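Local coordinates for protein MHC class I antigen (Anolis carolinensis, PDB 7CPO) that binds a peptide in its groove as an MHC class I heavy chain paired with beta2-microglobulin, and probably presents it to T cells, at residues F10-S15 and T96-Y101; L181-V186 and G209-D214. One frame throughout, in Å; residues are numbered along the deposited sequence.

Contact 1: F10-S15 and T96-Y101; sequences FVTSVS and TFQWMY
V11 and W99 pair across two central antiparallel strands of the MHC class I platform, the sheet that floors the peptide groove. Four backbone hydrogen bonds join the strands, two between V11 and W99 and two between S13 and F97. The shortest runs from F97 N to S13 O, 2.7 Å and nearly straight at 172°. V11, S13, F97 and W99 face the helices and the groove. Here V11 and W99 lie side by side and point the same way. W99 CG is anti to the backbone N (chi1 178°), and CE3 of its indole meets V11 CG2 at 3.8 Å, obliquely to the ring. Y101 CD2 sits over one face of that indole, near its rim. F97, W99 and Y101 also pack on apolar side chains of the bound peptide, and Y101 OH bonds to the peptide backbone.

F10, T12, V14, T96, Q98 and M100 face the other way, toward beta2-microglobulin. T12 and Q98 run alongside each other, with T12 OG1 3.9 Å from Q98 CG. The amide end of Q98 goes on to W60 of the beta2-microglobulin chain, whose backbone O accepts from NE2. F10 meets F56 of the same chain edge-to-face. M100 bends at chi3 (-67°), which turns its terminal methyl to the F10 ring, CE lying 4.2 Å from F10 CE1.

Contact 2: L181-V186 and G209-D214; sequences LLRTEV and GFYPKD
The linker between the peptide-binding platform and the immunoglobulin C1-set domain packs here on a turn of that domain. R183 lays its guanidinium flat over one face of the Y211 ring. The planes are 19° apart, and R183 CZ stands 4.0 Å from the ring centroid, a cation-pi stack. R183 NH1 comes closest, 3.3 Å from Y211 CE2, near the rim of the ring. P212 CB lies over the opposite face.

The guanidinium is held from its edge as well. NE and NH2 of R183 grip E185 OE2 side-on in a salt bridge, with R183 NE 2.9 Å from E185 OE2. They meet this oxygen on its anti side, from opposite faces of the carboxylate plane. R183 NH1 also bonds to T180 O. These bonds limit the rotation of the group over the ring.

Y211 CG is anti to the backbone N (chi1 -178°), and the ring reaches along the linker to the end of helix 178-181. There Y211 OH donates to L181 O at 3.2 Å, from above the carbonyl plane. Two backbone bonds make a single antiparallel bridge: E185 N to Y211 O at 2.8 Å, and Y211 N to E185 O at 3.2 Å. The peptide bond between Y211 and P212 is cis. G209 and F210 both face Y243 in a G1 beta bulge. A Phe-Tyr-Pro turn with a cis proline is characteristic of immunoglobulin C1-set domains.

From the N terminus, strand 5-14 comes first, and the chain then passes through strands 25-30, 33-39 and 44-47 and helix 62-87. Contact 1 closes this long loop when strand 96-105 pairs with strand 5-14, joining the two halves of the eight-stranded platform. The remaining platform strands and the helices up to 178-181 follow. Contact 2 then closes a shorter loop, formed by strands 188-193 and 201-210, between the linker and the immunoglobulin domain. The two loops are in series and neither nest nor cross. The centres of contact 1 and contact 2 are about 29 Å apart. Contact 1 ties the platform together internally, whereas contact 2 ties the platform's exit to the next domain.

Contact 1: F10-S15 and T96-Y101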
ATOM      1  N   PHE A  10      -2.993  -7.046   6.759  1.00 16.99           N
ATOM      2  CA  PHE A  10      -3.382  -5.714   7.204  1.00 16.70           C
ATOM      3  C   PHE A  10      -4.881  -5.703   7.457  1.00 24.67           C
ATOM      4  O   PHE A  10      -5.676  -5.876   6.523  1.00 20.86           O
ATOM      5  CB  PHE A  10      -3.028  -4.647   6.163  1.00 19.47           C
ATOM      6  CG  PHE A  10      -1.579  -4.583   5.814  1.00 15.74           C
ATOM      7  CD1 PHE A  10      -0.740  -3.678   6.464  1.00 16.67           C
ATOM      8  CD2 PHE A  10      -1.059  -5.392   4.804  1.00 14.26           C
ATOM      9  CE1 PHE A  10       0.619  -3.584   6.119  1.00 20.40           C
ATOM     10  CE2 PHE A  10       0.285  -5.315   4.459  1.00 21.45           C
ATOM     11  CZ  PHE A  10       1.136  -4.394   5.114  1.00 11.13           C
ATOM     12  N   VAL A  11      -5.263  -5.454   8.705  1.00 16.66           N
ATOM     13  CA  VAL A  11      -6.644  -5.544   9.143  1.00 17.48           C
ATOM     14  C   VAL A  11      -7.058  -4.199   9.718  1.00 21.50           C
ATOM     15  O   VAL A  11      -6.341  -3.635  10.552  1.00 19.39           O
ATOM     16  CB  VAL A  11      -6.809  -6.666  10.178  1.00 18.58           C
ATOM     17  CG1 VAL A  11      -8.248  -6.943  10.411  1.00 17.15           C
ATOM     18  CG2 VAL A  11      -6.093  -7.913   9.684  1.00 18.48           C
ATOM     19  N   THR A  12      -8.232  -3.707   9.305  1.00 20.02           N
ATOM     20  CA  THR A  12      -8.707  -2.370   9.658  1.00 24.52           C
ATOM     21  C   THR A  12     -10.162  -2.434  10.080  1.00 21.34           C
ATOM     22  O   THR A  12     -11.009  -2.954   9.343  1.00 24.19           O
ATOM     23  CB  THR A  12      -8.591  -1.376   8.486  1.00 18.66           C
ATOM     24  OG1 THR A  12      -7.223  -1.177   8.144  1.00 18.81           O
ATOM     25  CG2 THR A  12      -9.187  -0.057   8.866  1.00 19.02           C
ATOM     26  N   SER A  13     -10.459  -1.850  11.231  1.00 26.19           N
ATOM     27  CA  SER A  13     -11.802  -1.853  11.780  1.00 25.59           C
ATOM     28  C   SER A  13     -12.154  -0.433  12.197  1.00 26.51           C
ATOM     29  O   SER A  13     -11.399   0.199  12.944  1.00 27.63           O
ATOM     30  CB  SER A  13     -11.885  -2.820  12.959  1.00 25.34           C
ATOM     31  OG  SER A  13     -13.180  -3.368  13.080  1.00 26.93           O
ATOM     32  N   VAL A  14     -13.276   0.073  11.685  1.00 22.09           N
ATOM     33  CA  VAL A  14     -13.774   1.415  11.968  1.00 34.79           C
ATOM     34  C   VAL A  14     -15.137   1.290  12.637  1.00 35.00           C
ATOM     35  O   VAL A  14     -15.948   0.446  12.240  1.00 40.34           O
ATOM     36  CB  VAL A  14     -13.889   2.259  10.679  1.00 38.13           C
ATOM     37  CG1 VAL A  14     -14.187   3.711  11.023  1.00 35.63           C
ATOM     38  CG2 VAL A  14     -12.636   2.138   9.843  1.00 26.99           C
ATOM     39  N   SER A  15     -15.406   2.149  13.622  1.00 33.16           N
ATOM     40  CA  SER A  15     -16.640   2.044  14.393  1.00 52.41           C
ATOM     41  C   SER A  15     -17.756   2.961  13.890  1.00 78.35           C
ATOM     42  O   SER A  15     -18.861   2.479  13.614  1.00 86.83           O
ATOM     43  CB  SER A  15     -16.365   2.307  15.874  1.00 49.12           C
ATOM     44  OG  SER A  15     -17.266   1.550  16.668  1.00 57.90           O
ATOM     45  N   THR A  96     -10.759   3.953  15.158  1.00 23.16           N
ATOM     46  CA  THR A  96     -10.129   2.986  14.273  1.00 25.61           C
ATOM     47  C   THR A  96      -9.297   1.986  15.068  1.00 21.14           C
ATOM     48  O   THR A  96      -8.595   2.358  16.007  1.00 23.54           O
ATOM     49  CB  THR A  96      -9.242   3.695  13.258  1.00 22.48           C
ATOM     50  OG1 THR A  96     -10.044   4.612  12.519  1.00 32.80           O
ATOM     51  CG2 THR A  96      -8.658   2.698  12.271  1.00 32.56           C
ATOM     52  N   PHE A  97      -9.369   0.720  14.682  1.00 22.68           N
ATOM     53  CA  PHE A  97      -8.472  -0.303  15.201  1.00 20.11           C
ATOM     54  C   PHE A  97      -7.787  -1.009  14.037  1.00 20.53           C
ATOM     55  O   PHE A  97      -8.452  -1.435  13.090  1.00 24.38           O
ATOM     56  CB  PHE A  97      -9.225  -1.304  16.057  1.00 22.28           C
ATOM     57  CG  PHE A  97      -8.338  -2.107  16.939  1.00 29.68           C
ATOM     58  CD1 PHE A  97      -7.791  -1.545  18.082  1.00 28.59           C
ATOM     59  CD2 PHE A  97      -8.028  -3.420  16.620  1.00 21.94           C
ATOM     60  CE1 PHE A  97      -6.951  -2.294  18.910  1.00 26.85           C
ATOM     61  CE2 PHE A  97      -7.199  -4.166  17.436  1.00 27.76           C
ATOM     62  CZ  PHE A  97      -6.662  -3.605  18.586  1.00 23.00           C
ATOM     63  N   GLN A  98      -6.460  -1.120  14.100  1.00 22.87           N
ATOM     64  CA  GLN A  98      -5.664  -1.701  13.027  1.00 22.03           C
ATOM     65  C   GLN A  98      -4.731  -2.763  13.592  1.00 21.38           C
ATOM     66  O   GLN A  98      -4.246  -2.655  14.719  1.00 20.12           O
ATOM     67  CB  GLN A  98      -4.816  -0.660  12.299  1.00 20.16           C
ATOM     68  CG  GLN A  98      -5.529   0.267  11.323  1.00 15.61           C
ATOM     69  CD  GLN A  98      -4.664   1.496  11.014  1.00 25.84           C
ATOM     70  OE1 GLN A  98      -4.560   2.409  11.837  1.00 16.21           O
ATOM     71  NE2 GLN A  98      -4.026   1.511   9.834  1.00 19.24           N
ATOM     72  N   TRP A  99      -4.480  -3.785  12.785  1.00 15.95           N
ATOM     73  CA  TRP A  99      -3.649  -4.918  13.159  1.00 16.38           C
ATOM     74  C   TRP A  99      -2.776  -5.242  11.963  1.00 19.00           C
ATOM     75  O   TRP A  99      -3.302  -5.439  10.864  1.00 18.36           O
ATOM     76  CB  TRP A  99      -4.527  -6.112  13.535  1.00 13.26           C
ATOM     77  CG  TRP A  99      -3.864  -7.428  13.914  1.00 17.56           C
ATOM     78  CD1 TRP A  99      -2.655  -7.621  14.529  1.00 14.79           C
ATOM     79  CD2 TRP A  99      -4.438  -8.734  13.744  1.00 17.20           C
ATOM     80  NE1 TRP A  99      -2.436  -8.975  14.737  1.00 14.79           N
ATOM     81  CE2 TRP A  99      -3.516  -9.672  14.259  1.00 16.90           C
ATOM     82  CE3 TRP A  99      -5.638  -9.198  13.189  1.00 15.94           C
ATOM     83  CZ2 TRP A  99      -3.758 -11.047  14.233  1.00 15.55           C
ATOM     84  CZ3 TRP A  99      -5.880 -10.575  13.168  1.00 16.67           C
ATOM     85  CH2 TRP A  99      -4.945 -11.476  13.686  1.00 17.75           C
ATOM     86  N   MET A 100      -1.459  -5.257  12.151  1.00 14.20           N
ATOM     87  CA  MET A 100      -0.576  -5.740  11.096  1.00 18.41           C
ATOM     88  C   MET A 100       0.330  -6.823  11.658  1.00 18.23           C
ATOM     89  O   MET A 100       0.821  -6.724  12.785  1.00 19.09           O
ATOM     90  CB  MET A 100       0.256  -4.601  10.429  1.00 17.00           C
ATOM     91  CG  MET A 100       1.042  -3.717  11.365  1.00 21.39           C
ATOM     92  SD  MET A 100       1.792  -2.278  10.533  1.00 29.49           S
ATOM     93  CE  MET A 100       3.014  -3.071   9.483  1.00 28.79           C
ATOM     94  N   TYR A 101       0.524  -7.869  10.874  1.00 16.14           N
ATOM     95  CA  TYR A 101       1.405  -8.939  11.289  1.00 17.14           C
ATOM     96  C   TYR A 101       1.935  -9.639  10.059  1.00 18.80           C
ATOM     97  O   TYR A 101       1.307  -9.625   8.995  1.00 21.40           O
ATOM     98  CB  TYR A 101       0.702  -9.939  12.210  1.00 14.33           C
ATOM     99  CG  TYR A 101      -0.463 -10.695  11.619  1.00 13.61           C
ATOM    100  CD1 TYR A 101      -0.309 -11.994  11.145  1.00 13.00           C
ATOM    101  CD2 TYR A 101      -1.726 -10.132  11.582  1.00 14.14           C
ATOM    102  CE1 TYR A 101      -1.378 -12.704  10.636  1.00 10.32           C
ATOM    103  CE2 TYR A 101      -2.794 -10.827  11.084  1.00 13.51           C
ATOM    104  CZ  TYR A 101      -2.619 -12.121  10.609  1.00 16.29           C
ATOM    105  OH  TYR A 101      -3.704 -12.817  10.098  1.00 19.77           O
TER

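Contact 2: L181-V186 and G209-D214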
ATOM      1  N   LEU A 181       5.463 -13.202  -9.059  1.00 20.13           N
ATOM      2  CA  LEU A 181       6.054 -12.550  -7.892  1.00 26.15           C
ATOM      3  C   LEU A 181       7.511 -12.158  -8.124  1.00 31.35           C
ATOM      4  O   LEU A 181       7.988 -11.168  -7.552  1.00 33.02           O
ATOM      5  CB  LEU A 181       5.958 -13.466  -6.675  1.00 22.51           C
ATOM      6  CG  LEU A 181       4.562 -13.671  -6.096  1.00 22.62           C
ATOM      7  CD1 LEU A 181       4.567 -14.892  -5.162  1.00 18.52           C
ATOM      8  CD2 LEU A 181       4.119 -12.412  -5.366  1.00 14.39           C
ATOM      9  N   LEU A 182       8.233 -12.916  -8.946  1.00 23.27           N
ATOM     10  CA  LEU A 182       9.659 -12.707  -9.135  1.00 24.79           C
ATOM     11  C   LEU A 182       9.983 -12.218 -10.538  1.00 25.92           C
ATOM     12  O   LEU A 182      11.148 -12.237 -10.940  1.00 31.52           O
ATOM     13  CB  LEU A 182      10.409 -14.000  -8.810  1.00 25.64           C
ATOM     14  CG  LEU A 182       9.976 -14.567  -7.445  1.00 26.19           C
ATOM     15  CD1 LEU A 182      10.565 -15.927  -7.186  1.00 26.65           C
ATOM     16  CD2 LEU A 182      10.303 -13.615  -6.305  1.00 18.95           C
ATOM     17  N   ARG A 183       8.983 -11.771 -11.285  1.00 25.68           N
ATOM     18  CA  ARG A 183       9.208 -11.219 -12.607  1.00 30.77           C
ATOM     19  C   ARG A 183       9.889  -9.853 -12.505  1.00 32.39           C
ATOM     20  O   ARG A 183       9.955  -9.231 -11.438  1.00 23.05           O
ATOM     21  CB  ARG A 183       7.885 -11.087 -13.356  1.00 25.17           C
ATOM     22  CG  ARG A 183       7.081  -9.838 -12.962  1.00 25.32           C
ATOM     23  CD  ARG A 183       5.669  -9.911 -13.543  1.00 16.60           C
ATOM     24  NE  ARG A 183       4.959  -8.636 -13.479  1.00 18.28           N
ATOM     25  CZ  ARG A 183       4.437  -8.100 -12.380  1.00 23.16           C
ATOM     26  NH1 ARG A 183       4.546  -8.709 -11.203  1.00 25.04           N
ATOM     27  NH2 ARG A 183       3.806  -6.939 -12.462  1.00 21.07           N
ATOM     28  N   THR A 184      10.409  -9.382 -13.632  1.00 25.91           N
ATOM     29  CA  THR A 184      10.878  -8.006 -13.732  1.00 33.13           C
ATOM     30  C   THR A 184      10.216  -7.381 -14.947  1.00 27.80           C
ATOM     31  O   THR A 184      10.086  -8.025 -15.991  1.00 35.38           O
ATOM     32  CB  THR A 184      12.420  -7.889 -13.851  1.00 29.30           C
ATOM     33  OG1 THR A 184      12.833  -8.360 -15.138  1.00 53.86           O
ATOM     34  CG2 THR A 184      13.128  -8.712 -12.777  1.00 32.14           C
ATOM     35  N   GLU A 185       9.765  -6.140 -14.795  1.00 30.21           N
ATOM     36  CA  GLU A 185       9.224  -5.358 -15.900  1.00 30.02           C
ATOM     37  C   GLU A 185      10.084  -4.112 -16.086  1.00 25.06           C
ATOM     38  O   GLU A 185      10.413  -3.432 -15.109  1.00 23.24           O
ATOM     39  CB  GLU A 185       7.761  -4.993 -15.649  1.00 22.86           C
ATOM     40  CG  GLU A 185       6.863  -6.211 -15.491  1.00 24.99           C
ATOM     41  CD  GLU A 185       5.450  -6.006 -16.040  1.00 34.92           C
ATOM     42  OE1 GLU A 185       5.308  -5.427 -17.146  1.00 36.37           O
ATOM     43  OE2 GLU A 185       4.479  -6.441 -15.368  1.00 33.41           O
ATOM     44  N   VAL A 186      10.444  -3.824 -17.335  1.00 33.94           N
ATOM     45  CA  VAL A 186      11.449  -2.791 -17.638  1.00 30.70           C
ATOM     46  C   VAL A 186      10.840  -1.404 -17.445  1.00 23.24           C
ATOM     47  O   VAL A 186       9.745  -1.135 -17.957  1.00 25.54           O
ATOM     48  CB  VAL A 186      11.977  -2.964 -19.059  1.00 34.70           C
ATOM     49  CG1 VAL A 186      13.047  -1.922 -19.348  1.00 29.68           C
ATOM     50  CG2 VAL A 186      12.529  -4.368 -19.252  1.00 33.44           C
ATOM     51  N   GLY A 209       5.749   1.769 -15.517  1.00 33.03           N
ATOM     52  CA  GLY A 209       5.734   0.404 -15.995  1.00 27.90           C
ATOM     53  C   GLY A 209       6.810  -0.489 -15.433  1.00 22.80           C
ATOM     54  O   GLY A 209       7.159  -1.483 -16.075  1.00 29.05           O
ATOM     55  N   PHE A 210       7.358  -0.174 -14.259  1.00 20.97           N
ATOM     56  CA  PHE A 210       8.466  -0.947 -13.718  1.00 22.62           C
ATOM     57  C   PHE A 210       7.992  -1.840 -12.574  1.00 32.22           C
ATOM     58  O   PHE A 210       7.012  -1.540 -11.881  1.00 30.71           O
ATOM     59  CB  PHE A 210       9.636  -0.050 -13.257  1.00 22.26           C
ATOM     60  CG  PHE A 210       9.287   0.991 -12.190  1.00 24.24           C
ATOM     61  CD1 PHE A 210       8.854   2.267 -12.546  1.00 30.00           C
ATOM     62  CD2 PHE A 210       9.464   0.715 -10.836  1.00 21.99           C
ATOM     63  CE1 PHE A 210       8.556   3.239 -11.572  1.00 21.27           C
ATOM     64  CE2 PHE A 210       9.173   1.674  -9.862  1.00 19.49           C
ATOM     65  CZ  PHE A 210       8.708   2.937 -10.233  1.00 18.99           C
ATOM     66  N   TYR A 211       8.690  -2.970 -12.409  1.00 30.95           N
ATOM     67  CA  TYR A 211       8.436  -3.937 -11.351  1.00 31.80           C
ATOM     68  C   TYR A 211       9.695  -4.765 -11.179  1.00 27.14           C
ATOM     69  O   TYR A 211      10.265  -5.212 -12.185  1.00 24.86           O
ATOM     70  CB  TYR A 211       7.249  -4.854 -11.666  1.00 28.04           C
ATOM     71  CG  TYR A 211       6.970  -5.819 -10.547  1.00 26.38           C
ATOM     72  CD1 TYR A 211       6.165  -5.448  -9.461  1.00 32.90           C
ATOM     73  CD2 TYR A 211       7.543  -7.088 -10.541  1.00 28.98           C
ATOM     74  CE1 TYR A 211       5.929  -6.316  -8.412  1.00 20.13           C
ATOM     75  CE2 TYR A 211       7.307  -7.970  -9.496  1.00 34.93           C
ATOM     76  CZ  TYR A 211       6.497  -7.583  -8.440  1.00 35.74           C
ATOM     77  OH  TYR A 211       6.267  -8.470  -7.410  1.00 45.03           O
ATOM     78  N   PRO A 212      10.150  -5.007  -9.949  1.00 28.09           N
ATOM     79  CA  PRO A 212       9.534  -4.603  -8.675  1.00 26.27           C
ATOM     80  C   PRO A 212       9.629  -3.107  -8.331  1.00 29.25           C
ATOM     81  O   PRO A 212      10.097  -2.303  -9.137  1.00 27.95           O
ATOM     82  CB  PRO A 212      10.308  -5.438  -7.642  1.00 24.97           C
ATOM     83  CG  PRO A 212      11.633  -5.696  -8.279  1.00 24.44           C
ATOM     84  CD  PRO A 212      11.328  -5.872  -9.749  1.00 22.32           C
ATOM     85  N   LYS A 213       9.202  -2.770  -7.108  1.00 30.11           N
ATOM     86  CA  LYS A 213       9.018  -1.377  -6.705  1.00 24.19           C
ATOM     87  C   LYS A 213      10.344  -0.623  -6.556  1.00 33.08           C
ATOM     88  O   LYS A 213      10.393   0.596  -6.771  1.00 28.73           O
ATOM     89  CB  LYS A 213       8.218  -1.347  -5.399  1.00 24.83           C
ATOM     90  CG  LYS A 213       7.298  -0.151  -5.230  1.00 35.91           C
ATOM     91  CD  LYS A 213       6.653  -0.089  -3.836  1.00 40.36           C
ATOM     92  CE  LYS A 213       5.725   1.145  -3.690  1.00 42.64           C
ATOM     93  NZ  LYS A 213       5.364   1.491  -2.270  1.00 33.71           N
ATOM     94  N   ASP A 214      11.424  -1.319  -6.207  1.00 31.51           N
ATOM     95  CA  ASP A 214      12.679  -0.660  -5.874  1.00 29.69           C
ATOM     96  C   ASP A 214      13.335  -0.069  -7.118  1.00 33.45           C
ATOM     97  O   ASP A 214      13.501  -0.755  -8.133  1.00 40.34           O
ATOM     98  CB  ASP A 214      13.615  -1.654  -5.202  1.00 27.78           C
ATOM     99  CG  ASP A 214      14.916  -1.026  -4.763  1.00 52.81           C
ATOM    100  OD1 ASP A 214      14.893   0.120  -4.248  1.00 53.21           O
ATOM    101  OD2 ASP A 214      15.968  -1.680  -4.947  1.00 67.83           O
TER